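Long-range contact in Cas13d (uncultured Ruminococcus sp, PDB 6IV9), which binds CRISPR RNA and, through two HEPN domains, probably matures that guide and cleaves target RNA: residues N794-V807 with P896-S908. The protein carries 2 engineered substitutions. Numbering follows the deposited sequence.
Sequences NLFLKKNKRLRKCV and PFGYNIPRFKNLS. With nucleotides of chain B.
With CG of Phe796 and CG1 of Ile901 each anti to its own carbonyl carbon (chi1 -71° and -73°), the two side chains turn to each other. Phe796 CB touches Ile901 CG1 at 3.7 Å. Ile901 fits as a knob among Phe796, Leu797, Leu803 and Val807. Its CG2 meets Leu803 CD1 (3.7 Å), and its CD1 meets Val807 CG2 (3.9 Å). Pro902 CD lies over one face of the Phe796 ring, 3.8 Å from the centroid, a CH-pi contact. The Asn900 amide lies beside this ring and points the same way, its plane 38° from the ring's. An alanine in place of Phe796 is likely to open a gap beside Ile901 and leave Pro902 without its aromatic platform. Val807 CG1 packs on Gly898 CA, where a side chain would clash. Asn794 uses both ends of its amide. Its OD1 caps helix 795-799 through Leu797 N (2.9 Å); its ND2 donates to Tyr899 O (3.0 Å) and also bonds to Tyr759 OH. Asn900 OD1 likewise caps helix 901-908 through Arg903 N. Arg903 grips the A27 phosphate of chain B with NE and NH2, while Lys905 NZ donates to A2 of chain B O3' (3.0 Å). Apolar packing and RNA-backbone binding thus share one short helix, directly beside the crRNA.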
ATOM      1  N   ASN A 794     -15.386 -20.936 -17.292  1.00 31.19           N
ATOM      2  CA  ASN A 794     -15.681 -20.055 -16.140  1.00 26.40           C
ATOM      3  C   ASN A 794     -16.745 -20.690 -15.244  1.00 27.94           C
ATOM      4  O   ASN A 794     -17.866 -20.799 -15.659  1.00 29.66           O
ATOM      5  CB  ASN A 794     -16.128 -18.690 -16.651  1.00 28.64           C
ATOM      6  CG  ASN A 794     -16.309 -17.686 -15.547  1.00 28.25           C
ATOM      7  OD1 ASN A 794     -17.173 -17.844 -14.714  1.00 28.82           O
ATOM      8  ND2 ASN A 794     -15.491 -16.662 -15.547  1.00 26.81           N
ATOM      9  N   LEU A 795     -16.341 -21.142 -14.064  1.00 28.13           N
ATOM     10  CA  LEU A 795     -17.240 -21.766 -13.063  1.00 27.47           C
ATOM     11  C   LEU A 795     -18.157 -20.746 -12.391  1.00 27.61           C
ATOM     12  O   LEU A 795     -19.208 -21.143 -11.967  1.00 29.73           O
ATOM     13  CB  LEU A 795     -16.436 -22.551 -12.027  1.00 28.10           C
ATOM     14  CG  LEU A 795     -15.426 -23.541 -12.588  1.00 34.78           C
ATOM     15  CD1 LEU A 795     -14.871 -24.424 -11.493  1.00 37.99           C
ATOM     16  CD2 LEU A 795     -16.025 -24.365 -13.701  1.00 37.81           C
ATOM     17  N   PHE A 796     -17.716 -19.504 -12.233  1.00 26.68           N
ATOM     18  CA  PHE A 796     -18.590 -18.557 -11.508  1.00 28.69           C
ATOM     19  C   PHE A 796     -19.916 -18.422 -12.255  1.00 29.42           C
ATOM     20  O   PHE A 796     -20.947 -18.522 -11.641  1.00 31.62           O
ATOM     21  CB  PHE A 796     -17.972 -17.159 -11.489  1.00 30.62           C
ATOM     22  CG  PHE A 796     -16.756 -16.975 -10.619  1.00 27.89           C
ATOM     23  CD1 PHE A 796     -16.821 -17.162  -9.253  1.00 29.05           C
ATOM     24  CD2 PHE A 796     -15.562 -16.563 -11.164  1.00 27.45           C
ATOM     25  CE1 PHE A 796     -15.708 -16.972  -8.457  1.00 26.53           C
ATOM     26  CE2 PHE A 796     -14.451 -16.374 -10.368  1.00 27.94           C
ATOM     27  CZ  PHE A 796     -14.532 -16.579  -9.019  1.00 24.38           C
ATOM     28  N   LEU A 797     -19.850 -18.161 -13.549  1.00 28.12           N
ATOM     29  CA  LEU A 797     -21.056 -18.007 -14.392  1.00 30.06           C
ATOM     30  C   LEU A 797     -21.802 -19.332 -14.592  1.00 32.74           C
ATOM     31  O   LEU A 797     -23.009 -19.305 -14.600  1.00 36.46           O
ATOM     32  CB  LEU A 797     -20.635 -17.384 -15.721  1.00 31.39           C
ATOM     33  CG  LEU A 797     -20.074 -15.975 -15.597  1.00 32.18           C
ATOM     34  CD1 LEU A 797     -19.588 -15.467 -16.931  1.00 30.59           C
ATOM     35  CD2 LEU A 797     -21.107 -15.036 -15.011  1.00 29.50           C
ATOM     36  N   LYS A 798     -21.091 -20.430 -14.814  1.00 30.56           N
ATOM     37  CA  LYS A 798     -21.785 -21.711 -15.072  1.00 32.76           C
ATOM     38  C   LYS A 798     -22.576 -22.179 -13.853  1.00 36.24           C
ATOM     39  O   LYS A 798     -23.703 -22.575 -14.017  1.00 36.27           O
ATOM     40  CB  LYS A 798     -20.779 -22.784 -15.486  1.00 36.14           C
ATOM     41  CG  LYS A 798     -21.388 -24.064 -16.034  1.00 40.31           C
ATOM     42  CD  LYS A 798     -22.330 -23.821 -17.191  1.00 44.71           C
ATOM     43  CE  LYS A 798     -22.901 -25.082 -17.799  1.00 48.22           C
ATOM     44  NZ  LYS A 798     -23.720 -24.791 -18.993  1.00 43.41           N
ATOM     45  N   LYS A 799     -21.960 -22.147 -12.682  1.00 33.82           N
ATOM     46  CA  LYS A 799     -22.568 -22.644 -11.425  1.00 34.51           C
ATOM     47  C   LYS A 799     -23.735 -21.790 -10.942  1.00 37.25           C
ATOM     48  O   LYS A 799     -24.575 -22.328 -10.270  1.00 35.58           O
ATOM     49  CB  LYS A 799     -21.520 -22.814 -10.331  1.00 34.90           C
ATOM     50  CG  LYS A 799     -20.446 -23.822 -10.666  1.00 39.58           C
ATOM     51  CD  LYS A 799     -19.620 -24.200  -9.490  1.00 46.44           C
ATOM     52  CE  LYS A 799     -19.022 -25.570  -9.667  1.00 51.07           C
ATOM     53  NZ  LYS A 799     -18.232 -25.975  -8.494  1.00 47.80           N
ATOM     54  N   ASN A 800     -23.735 -20.500 -11.228  1.00 33.17           N
ATOM     55  CA  ASN A 800     -24.802 -19.650 -10.655  1.00 34.46           C
ATOM     56  C   ASN A 800     -25.640 -19.057 -11.782  1.00 34.94           C
ATOM     57  O   ASN A 800     -25.327 -17.988 -12.237  1.00 30.55           O
ATOM     58  CB  ASN A 800     -24.195 -18.588  -9.742  1.00 33.91           C
ATOM     59  CG  ASN A 800     -25.191 -18.020  -8.762  1.00 35.75           C
ATOM     60  OD1 ASN A 800     -26.267 -17.621  -9.151  1.00 33.77           O
ATOM     61  ND2 ASN A 800     -24.836 -17.993  -7.498  1.00 31.02           N
ATOM     62  N   LYS A 801     -26.691 -19.764 -12.174  1.00 36.06           N
ATOM     63  CA  LYS A 801     -27.538 -19.290 -13.287  1.00 38.58           C
ATOM     64  C   LYS A 801     -28.192 -17.961 -12.918  1.00 28.32           C
ATOM     65  O   LYS A 801     -28.243 -17.111 -13.755  1.00 37.96           O
ATOM     66  CB  LYS A 801     -28.557 -20.355 -13.699  1.00 46.30           C
ATOM     67  CG  LYS A 801     -29.378 -19.994 -14.926  1.00 55.44           C
ATOM     68  CD  LYS A 801     -30.366 -21.057 -15.347  1.00 61.81           C
ATOM     69  CE  LYS A 801     -29.884 -21.892 -16.513  1.00 73.51           C
ATOM     70  NZ  LYS A 801     -30.686 -23.130 -16.697  1.00 81.31           N
ATOM     71  N   ARG A 802     -28.645 -17.807 -11.686  1.00 32.09           N
ATOM     72  CA  ARG A 802     -29.318 -16.546 -11.318  1.00 34.78           C
ATOM     73  C   ARG A 802     -28.352 -15.368 -11.452  1.00 36.91           C
ATOM     74  O   ARG A 802     -28.736 -14.385 -12.044  1.00 33.64           O
ATOM     75  CB  ARG A 802     -29.793 -16.619  -9.871  1.00 37.45           C
ATOM     76  CG  ARG A 802     -30.476 -15.353  -9.389  1.00 42.80           C
ATOM     77  CD  ARG A 802     -30.956 -15.472  -7.965  1.00 46.72           C
ATOM     78  NE  ARG A 802     -29.891 -15.552  -6.983  1.00 50.92           N
ATOM     79  CZ  ARG A 802     -29.169 -14.527  -6.555  1.00 50.15           C
ATOM     80  NH1 ARG A 802     -29.421 -13.303  -6.970  1.00 46.48           N
ATOM     81  NH2 ARG A 802     -28.197 -14.728  -5.700  1.00 47.40           N
ATOM     82  N   LEU A 803     -27.147 -15.473 -10.902  1.00 30.61           N
ATOM     83  CA  LEU A 803     -26.184 -14.356 -11.036  1.00 33.11           C
ATOM     84  C   LEU A 803     -25.786 -14.175 -12.501  1.00 29.25           C
ATOM     85  O   LEU A 803     -25.606 -13.060 -12.910  1.00 31.67           O
ATOM     86  CB  LEU A 803     -25.001 -14.563 -10.092  1.00 31.39           C
ATOM     87  CG  LEU A 803     -25.371 -14.405  -8.622  1.00 33.55           C
ATOM     88  CD1 LEU A 803     -24.184 -14.642  -7.715  1.00 31.66           C
ATOM     89  CD2 LEU A 803     -25.979 -13.045  -8.355  1.00 36.71           C
ATOM     90  N   ARG A 804     -25.671 -15.259 -13.257  1.00 30.99           N
ATOM     91  CA  ARG A 804     -25.302 -15.142 -14.687  1.00 32.04           C
ATOM     92  C   ARG A 804     -26.371 -14.322 -15.414  1.00 30.99           C
ATOM     93  O   ARG A 804     -26.015 -13.474 -16.194  1.00 30.15           O
ATOM     94  CB  ARG A 804     -25.207 -16.526 -15.328  1.00 31.19           C
ATOM     95  CG  ARG A 804     -24.851 -16.508 -16.802  1.00 36.58           C
ATOM     96  CD  ARG A 804     -25.422 -17.701 -17.541  1.00 42.20           C
ATOM     97  NE  ARG A 804     -25.141 -18.886 -16.764  1.00 45.73           N
ATOM     98  CZ  ARG A 804     -25.707 -20.057 -16.924  1.00 53.28           C
ATOM     99  NH1 ARG A 804     -25.373 -21.050 -16.127  1.00 47.41           N
ATOM    100  NH2 ARG A 804     -26.603 -20.238 -17.874  1.00 46.20           N
ATOM    101  N   LYS A 805     -27.638 -14.593 -15.126  1.00 34.79           N
ATOM    102  CA  LYS A 805     -28.771 -13.867 -15.741  1.00 36.68           C
ATOM    103  C   LYS A 805     -28.704 -12.401 -15.329  1.00 34.32           C
ATOM    104  O   LYS A 805     -28.972 -11.565 -16.160  1.00 35.29           O
ATOM    105  CB  LYS A 805     -30.093 -14.501 -15.320  1.00 43.27           C
ATOM    106  CG  LYS A 805     -30.388 -15.835 -15.981  1.00 50.30           C
ATOM    107  CD  LYS A 805     -30.073 -15.820 -17.452  1.00 61.75           C
ATOM    108  CE  LYS A 805     -29.931 -17.186 -18.083  1.00 72.33           C
ATOM    109  NZ  LYS A 805     -28.891 -17.177 -19.135  1.00 73.37           N
ATOM    110  N   CYS A 806     -28.356 -12.134 -14.075  1.00 35.98           N
ATOM    111  CA  CYS A 806     -28.246 -10.740 -13.580  1.00 33.49           C
ATOM    112  C   CYS A 806     -27.153 -10.007 -14.356  1.00 31.57           C
ATOM    113  O   CYS A 806     -27.377  -8.886 -14.750  1.00 34.32           O
ATOM    114  CB  CYS A 806     -27.893 -10.725 -12.104  1.00 35.21           C
ATOM    115  SG  CYS A 806     -29.275 -11.186 -11.036  0.76 39.29           S
ATOM    116  N   VAL A 807     -26.018 -10.656 -14.570  1.00 29.84           N
ATOM    117  CA  VAL A 807     -24.901 -10.033 -15.327  1.00 30.83           C
ATOM    118  C   VAL A 807     -25.353  -9.754 -16.761  1.00 32.41           C
ATOM    119  O   VAL A 807     -24.948  -8.762 -17.317  1.00 31.68           O
ATOM    120  CB  VAL A 807     -23.643 -10.911 -15.283  1.00 30.81           C
ATOM    121  CG1 VAL A 807     -22.599 -10.462 -16.282  1.00 30.43           C
ATOM    122  CG2 VAL A 807     -23.069 -10.984 -13.885  1.00 35.29           C
ATOM    123  N   PRO A 896     -18.439  -5.331 -17.435  1.00 29.11           N
ATOM    124  CA  PRO A 896     -17.246  -5.968 -17.978  1.00 25.78           C
ATOM    125  C   PRO A 896     -16.542  -6.896 -16.966  1.00 26.03           C
ATOM    126  O   PRO A 896     -15.853  -7.756 -17.375  1.00 26.66           O
ATOM    127  CB  PRO A 896     -16.344  -4.778 -18.318  1.00 28.31           C
ATOM    128  CG  PRO A 896     -17.296  -3.662 -18.581  1.00 28.76           C
ATOM    129  CD  PRO A 896     -18.412  -3.896 -17.597  1.00 28.25           C
ATOM    130  N   PHE A 897     -16.731  -6.631 -15.676  1.00 23.44           N
ATOM    131  CA  PHE A 897     -16.103  -7.377 -14.558  1.00 24.45           C
ATOM    132  C   PHE A 897     -17.004  -8.520 -14.107  1.00 26.50           C
ATOM    133  O   PHE A 897     -16.615  -9.258 -13.259  1.00 24.64           O
ATOM    134  CB  PHE A 897     -15.861  -6.442 -13.376  1.00 23.83           C
ATOM    135  CG  PHE A 897     -15.206  -5.141 -13.749  1.00 24.00           C
ATOM    136  CD1 PHE A 897     -14.202  -5.108 -14.694  1.00 24.97           C
ATOM    137  CD2 PHE A 897     -15.605  -3.953 -13.172  1.00 26.72           C
ATOM    138  CE1 PHE A 897     -13.600  -3.915 -15.046  1.00 25.34           C
ATOM    139  CE2 PHE A 897     -15.005  -2.761 -13.523  1.00 24.82           C
ATOM    140  CZ  PHE A 897     -14.006  -2.750 -14.456  1.00 26.42           C
ATOM    141  N   GLY A 898     -18.129  -8.686 -14.787  1.00 25.62           N
ATOM    142  CA  GLY A 898     -19.160  -9.674 -14.433  1.00 27.20           C
ATOM    143  C   GLY A 898     -18.662 -11.105 -14.420  1.00 27.19           C
ATOM    144  O   GLY A 898     -19.177 -11.875 -13.661  1.00 28.71           O
ATOM    145  N   TYR A 899     -17.664 -11.421 -15.227  1.00 25.55           N
ATOM    146  CA  TYR A 899     -17.121 -12.797 -15.318  1.00 28.86           C
ATOM    147  C   TYR A 899     -16.518 -13.245 -13.979  1.00 26.34           C
ATOM    148  O   TYR A 899     -16.381 -14.426 -13.798  1.00 27.91           O
ATOM    149  CB  TYR A 899     -16.162 -12.907 -16.495  1.00 28.14           C
ATOM    150  CG  TYR A 899     -14.871 -12.199 -16.229  1.00 24.40           C
ATOM    151  CD1 TYR A 899     -14.755 -10.840 -16.420  1.00 24.20           C
ATOM    152  CD2 TYR A 899     -13.787 -12.885 -15.732  1.00 22.31           C
ATOM    153  CE1 TYR A 899     -13.573 -10.184 -16.152  1.00 24.03           C
ATOM    154  CE2 TYR A 899     -12.597 -12.251 -15.459  1.00 22.71           C
ATOM    155  CZ  TYR A 899     -12.498 -10.892 -15.656  1.00 26.73           C
ATOM    156  OH  TYR A 899     -11.340 -10.262 -15.381  1.00 24.19           O
ATOM    157  N   ASN A 900     -16.032 -12.321 -13.159  1.00 24.27           N
ATOM    158  CA  ASN A 900     -15.543 -12.666 -11.801  1.00 24.12           C
ATOM    159  C   ASN A 900     -16.660 -12.211 -10.865  1.00 26.39           C
ATOM    160  O   ASN A 900     -16.722 -11.042 -10.551  1.00 24.88           O
ATOM    161  CB  ASN A 900     -14.208 -12.001 -11.484  1.00 25.07           C
ATOM    162  CG  ASN A 900     -13.602 -12.506 -10.197  1.00 24.60           C
ATOM    163  OD1 ASN A 900     -14.222 -12.449  -9.162  1.00 25.83           O
ATOM    164  ND2 ASN A 900     -12.397 -13.016 -10.265  1.00 26.39           N
ATOM    165  N   ILE A 901     -17.508 -13.135 -10.450  1.00 25.66           N
ATOM    166  CA  ILE A 901     -18.724 -12.751  -9.691  1.00 24.94           C
ATOM    167  C   ILE A 901     -18.392 -12.047  -8.372  1.00 27.04           C
ATOM    168  O   ILE A 901     -19.021 -11.061  -8.100  1.00 24.64           O
ATOM    169  CB  ILE A 901     -19.633 -13.973  -9.506  1.00 28.54           C
ATOM    170  CG1 ILE A 901     -20.303 -14.337 -10.827  1.00 29.24           C
ATOM    171  CG2 ILE A 901     -20.644 -13.725  -8.418  1.00 30.22           C
ATOM    172  CD1 ILE A 901     -21.295 -13.326 -11.273  1.00 33.11           C
ATOM    173  N   PRO A 902     -17.460 -12.536  -7.538  1.00 25.17           N
ATOM    174  CA  PRO A 902     -17.157 -11.864  -6.288  1.00 23.89           C
ATOM    175  C   PRO A 902     -16.635 -10.442  -6.530  1.00 21.89           C
ATOM    176  O   PRO A 902     -17.010  -9.585  -5.817  1.00 22.86           O
ATOM    177  CB  PRO A 902     -16.109 -12.776  -5.644  1.00 24.37           C
ATOM    178  CG  PRO A 902     -16.400 -14.108  -6.237  1.00 28.52           C
ATOM    179  CD  PRO A 902     -16.756 -13.793  -7.671  1.00 25.56           C
ATOM    180  N   ARG A 903     -15.768 -10.261  -7.513  1.00 23.14           N
ATOM    181  CA  ARG A 903     -15.276  -8.896  -7.789  1.00 23.01           C
ATOM    182  C   ARG A 903     -16.457  -8.029  -8.242  1.00 25.21           C
ATOM    183  O   ARG A 903     -16.654  -6.992  -7.682  1.00 23.78           O
ATOM    184  CB  ARG A 903     -14.182  -8.910  -8.856  1.00 21.98           C
ATOM    185  CG  ARG A 903     -13.655  -7.531  -9.211  1.00 23.87           C
ATOM    186  CD  ARG A 903     -12.426  -7.482 -10.090  1.00 24.77           C
ATOM    187  NE  ARG A 903     -11.291  -8.231  -9.610  1.00 23.47           N
ATOM    188  CZ  ARG A 903     -10.811  -9.297 -10.209  1.00 23.31           C
ATOM    189  NH1 ARG A 903     -11.324  -9.690 -11.350  1.00 24.20           N
ATOM    190  NH2 ARG A 903      -9.840  -9.986  -9.663  1.00 24.33           N
ATOM    191  N   PHE A 904     -17.275  -8.538  -9.151  1.00 23.59           N
ATOM    192  CA  PHE A 904     -18.410  -7.753  -9.692  1.00 22.54           C
ATOM    193  C   PHE A 904     -19.383  -7.361  -8.584  1.00 24.49           C
ATOM    194  O   PHE A 904     -19.786  -6.227  -8.537  1.00 25.78           O
ATOM    195  CB  PHE A 904     -19.141  -8.563 -10.756  1.00 24.56           C
ATOM    196  CG  PHE A 904     -20.406  -7.929 -11.263  1.00 25.06           C
ATOM    197  CD1 PHE A 904     -20.368  -6.877 -12.155  1.00 26.28           C
ATOM    198  CD2 PHE A 904     -21.637  -8.389 -10.849  1.00 32.50           C
ATOM    199  CE1 PHE A 904     -21.533  -6.298 -12.619  1.00 26.39           C
ATOM    200  CE2 PHE A 904     -22.803  -7.803 -11.304  1.00 34.34           C
ATOM    201  CZ  PHE A 904     -22.743  -6.761 -12.189  1.00 32.67           C
ATOM    202  N   LYS A 905     -19.756  -8.300  -7.729  1.00 24.68           N
ATOM    203  CA  LYS A 905     -20.677  -7.969  -6.621  1.00 23.75           C
ATOM    204  C   LYS A 905     -20.026  -6.998  -5.634  1.00 23.85           C
ATOM    205  O   LYS A 905     -20.661  -6.050  -5.258  1.00 23.26           O
ATOM    206  CB  LYS A 905     -21.122  -9.242  -5.913  1.00 24.82           C
ATOM    207  CG  LYS A 905     -22.035 -10.117  -6.745  1.00 27.65           C
ATOM    208  CD  LYS A 905     -22.782 -11.113  -5.930  1.00 31.15           C
ATOM    209  CE  LYS A 905     -23.720 -10.489  -4.934  1.00 30.95           C
ATOM    210  NZ  LYS A 905     -24.364 -11.506  -4.090  1.00 38.56           N
ATOM    211  N   ASN A 906     -18.774  -7.239  -5.279  1.00 23.63           N
ATOM    212  CA  ASN A 906     -18.103  -6.376  -4.281  1.00 22.97           C
ATOM    213  C   ASN A 906     -17.995  -4.946  -4.810  1.00 21.46           C
ATOM    214  O   ASN A 906     -18.127  -4.046  -4.027  1.00 23.75           O
ATOM    215  CB  ASN A 906     -16.757  -6.931  -3.834  1.00 21.65           C
ATOM    216  CG  ASN A 906     -16.858  -8.201  -3.024  1.00 24.56           C
ATOM    217  OD1 ASN A 906     -17.936  -8.643  -2.689  1.00 24.89           O
ATOM    218  ND2 ASN A 906     -15.721  -8.783  -2.715  1.00 24.43           N
ATOM    219  N   LEU A 907     -17.744  -4.786  -6.101  1.00 19.94           N
ATOM    220  CA  LEU A 907     -17.551  -3.451  -6.708  1.00 20.42           C
ATOM    221  C   LEU A 907     -18.888  -2.788  -7.068  1.00 23.69           C
ATOM    222  O   LEU A 907     -18.859  -1.623  -7.360  1.00 24.60           O
ATOM    223  CB  LEU A 907     -16.686  -3.610  -7.959  1.00 23.10           C
ATOM    224  CG  LEU A 907     -15.234  -4.022  -7.735  1.00 24.18           C
ATOM    225  CD1 LEU A 907     -14.426  -3.920  -9.009  1.00 24.95           C
ATOM    226  CD2 LEU A 907     -14.592  -3.205  -6.643  1.00 25.77           C
ATOM    227  N   SER A 908     -19.987  -3.542  -7.072  1.00 24.17           N
ATOM    228  CA  SER A 908     -21.310  -3.014  -7.496  1.00 24.30           C
ATOM    229  C   SER A 908     -22.261  -2.762  -6.326  1.00 29.71           C
ATOM    230  O   SER A 908     -23.142  -1.956  -6.486  1.00 29.63           O
ATOM    231  CB  SER A 908     -21.965  -3.947  -8.473  1.00 24.87           C
ATOM    232  OG  SER A 908     -21.192  -4.118  -9.626  1.00 24.88           O
TER
ATOM    233  P     A B  26      -9.636 -13.493  -7.047  1.00 27.80           P
ATOM    234  OP1   A B  26      -9.639 -12.991  -8.435  1.00 31.39           O
ATOM    235  OP2   A B  26      -8.420 -13.644  -6.226  1.00 25.60           O
ATOM    236  O5'   A B  26     -10.547 -12.511  -6.181  1.00 24.36           O
ATOM    237  C5'   A B  26     -11.699 -11.877  -6.705  1.00 22.80           C
ATOM    238  C4'   A B  26     -12.319 -10.987  -5.664  1.00 23.54           C
ATOM    239  O4'   A B  26     -12.733 -11.828  -4.561  1.00 24.24           O
ATOM    240  C3'   A B  26     -11.434  -9.960  -4.954  1.00 22.55           C
ATOM    241  O3'   A B  26     -11.361  -8.701  -5.669  1.00 24.04           O
ATOM    242  C2'   A B  26     -12.140  -9.765  -3.599  1.00 24.09           C
ATOM    243  O2'   A B  26     -12.904  -8.538  -3.511  1.00 26.62           O
ATOM    244  C1'   A B  26     -13.059 -10.996  -3.490  1.00 23.27           C
ATOM    245  N9    A B  26     -12.857 -11.750  -2.252  1.00 23.30           N
ATOM    246  C8    A B  26     -11.786 -12.542  -1.923  1.00 23.30           C
ATOM    247  N7    A B  26     -11.809 -12.971  -0.686  1.00 25.38           N
ATOM    248  C5    A B  26     -13.001 -12.470  -0.183  1.00 24.70           C
ATOM    249  C6    A B  26     -13.594 -12.543   1.080  1.00 27.00           C
ATOM    250  N6    A B  26     -13.105 -13.270   2.089  1.00 27.92           N
ATOM    251  N1    A B  26     -14.735 -11.845   1.281  1.00 24.93           N
ATOM    252  C2    A B  26     -15.246 -11.159   0.257  1.00 25.73           C
ATOM    253  N3    A B  26     -14.741 -10.963  -0.959  1.00 23.34           N
ATOM    254  C4    A B  26     -13.649 -11.707  -1.138  1.00 22.11           C
ATOM    255  P     A B  27     -10.008  -8.181  -6.336  1.00 25.82           P
ATOM    256  OP1   A B  27     -10.406  -7.060  -7.250  1.00 26.98           O
ATOM    257  OP2   A B  27      -9.269  -9.297  -6.924  1.00 23.57           O
ATOM    258  O5'   A B  27      -9.056  -7.779  -5.153  1.00 22.75           O
ATOM    259  C5'   A B  27      -9.421  -6.612  -4.386  1.00 23.93           C
ATOM    260  C4'   A B  27      -8.403  -6.374  -3.339  1.00 22.04           C
ATOM    261  O4'   A B  27      -8.733  -5.195  -2.604  1.00 22.75           O
ATOM    262  C3'   A B  27      -8.327  -7.469  -2.274  1.00 24.77           C
ATOM    263  O3'   A B  27      -7.161  -8.251  -2.442  1.00 27.72           O
ATOM    264  C2'   A B  27      -8.223  -6.702  -0.942  1.00 26.70           C
ATOM    265  O2'   A B  27      -7.123  -7.138  -0.156  1.00 24.07           O
ATOM    266  C1'   A B  27      -8.050  -5.249  -1.413  1.00 24.37           C
ATOM    267  N9    A B  27      -8.611  -4.263  -0.504  1.00 26.17           N
ATOM    268  C8    A B  27      -7.916  -3.194  -0.001  1.00 28.79           C
ATOM    269  N7    A B  27      -8.586  -2.493   0.872  1.00 27.55           N
ATOM    270  C5    A B  27      -9.819  -3.132   0.940  1.00 27.22           C
ATOM    271  C6    A B  27     -10.989  -2.856   1.670  1.00 31.59           C
ATOM    272  N6    A B  27     -11.101  -1.837   2.529  1.00 30.31           N
ATOM    273  N1    A B  27     -12.034  -3.708   1.531  1.00 25.34           N
ATOM    274  C2    A B  27     -11.916  -4.723   0.669  1.00 26.20           C
ATOM    275  N3    A B  27     -10.892  -5.044  -0.115  1.00 23.56           N
ATOM    276  C4    A B  27      -9.856  -4.211   0.081  1.00 25.22           C
ATOM    277  P     A B   2     -23.757 -13.623   3.023  0.90 50.78           P
ATOM    278  OP1   A B   2     -25.176 -13.920   2.978  1.00 58.97           O
ATOM    279  OP2   A B   2     -22.851 -14.535   3.688  1.00 50.31           O
ATOM    280  O5'   A B   2     -23.194 -13.503   1.552  1.00 40.21           O
ATOM    281  C5'   A B   2     -23.898 -12.846   0.527  1.00 32.94           C
ATOM    282  C4'   A B   2     -22.944 -12.287  -0.481  1.00 32.03           C
ATOM    283  O4'   A B   2     -21.804 -11.677   0.159  1.00 28.87           O
ATOM    284  C3'   A B   2     -22.339 -13.359  -1.362  1.00 28.74           C
ATOM    285  O3'   A B   2     -23.310 -13.722  -2.303  1.00 29.01           O
ATOM    286  C2'   A B   2     -21.094 -12.657  -1.867  1.00 25.89           C
ATOM    287  O2'   A B   2     -21.389 -11.728  -2.859  1.00 27.45           O
ATOM    288  C1'   A B   2     -20.644 -11.933  -0.602  1.00 27.48           C
ATOM    289  N9    A B   2     -19.708 -12.711   0.204  1.00 24.54           N
ATOM    290  C8    A B   2     -19.856 -13.149   1.491  1.00 26.65           C
ATOM    291  N7    A B   2     -18.832 -13.828   1.940  1.00 27.05           N
ATOM    292  C5    A B   2     -17.943 -13.828   0.877  1.00 23.28           C
ATOM    293  C6    A B   2     -16.660 -14.376   0.716  1.00 24.33           C
ATOM    294  N6    A B   2     -16.027 -15.071   1.657  1.00 25.29           N
ATOM    295  N1    A B   2     -16.054 -14.206  -0.475  1.00 24.52           N
ATOM    296  C2    A B   2     -16.689 -13.514  -1.421  1.00 25.87           C
ATOM    297  N3    A B   2     -17.887 -12.952  -1.391  1.00 25.23           N
ATOM    298  C4    A B   2     -18.473 -13.150  -0.201  1.00 24.42           C
TER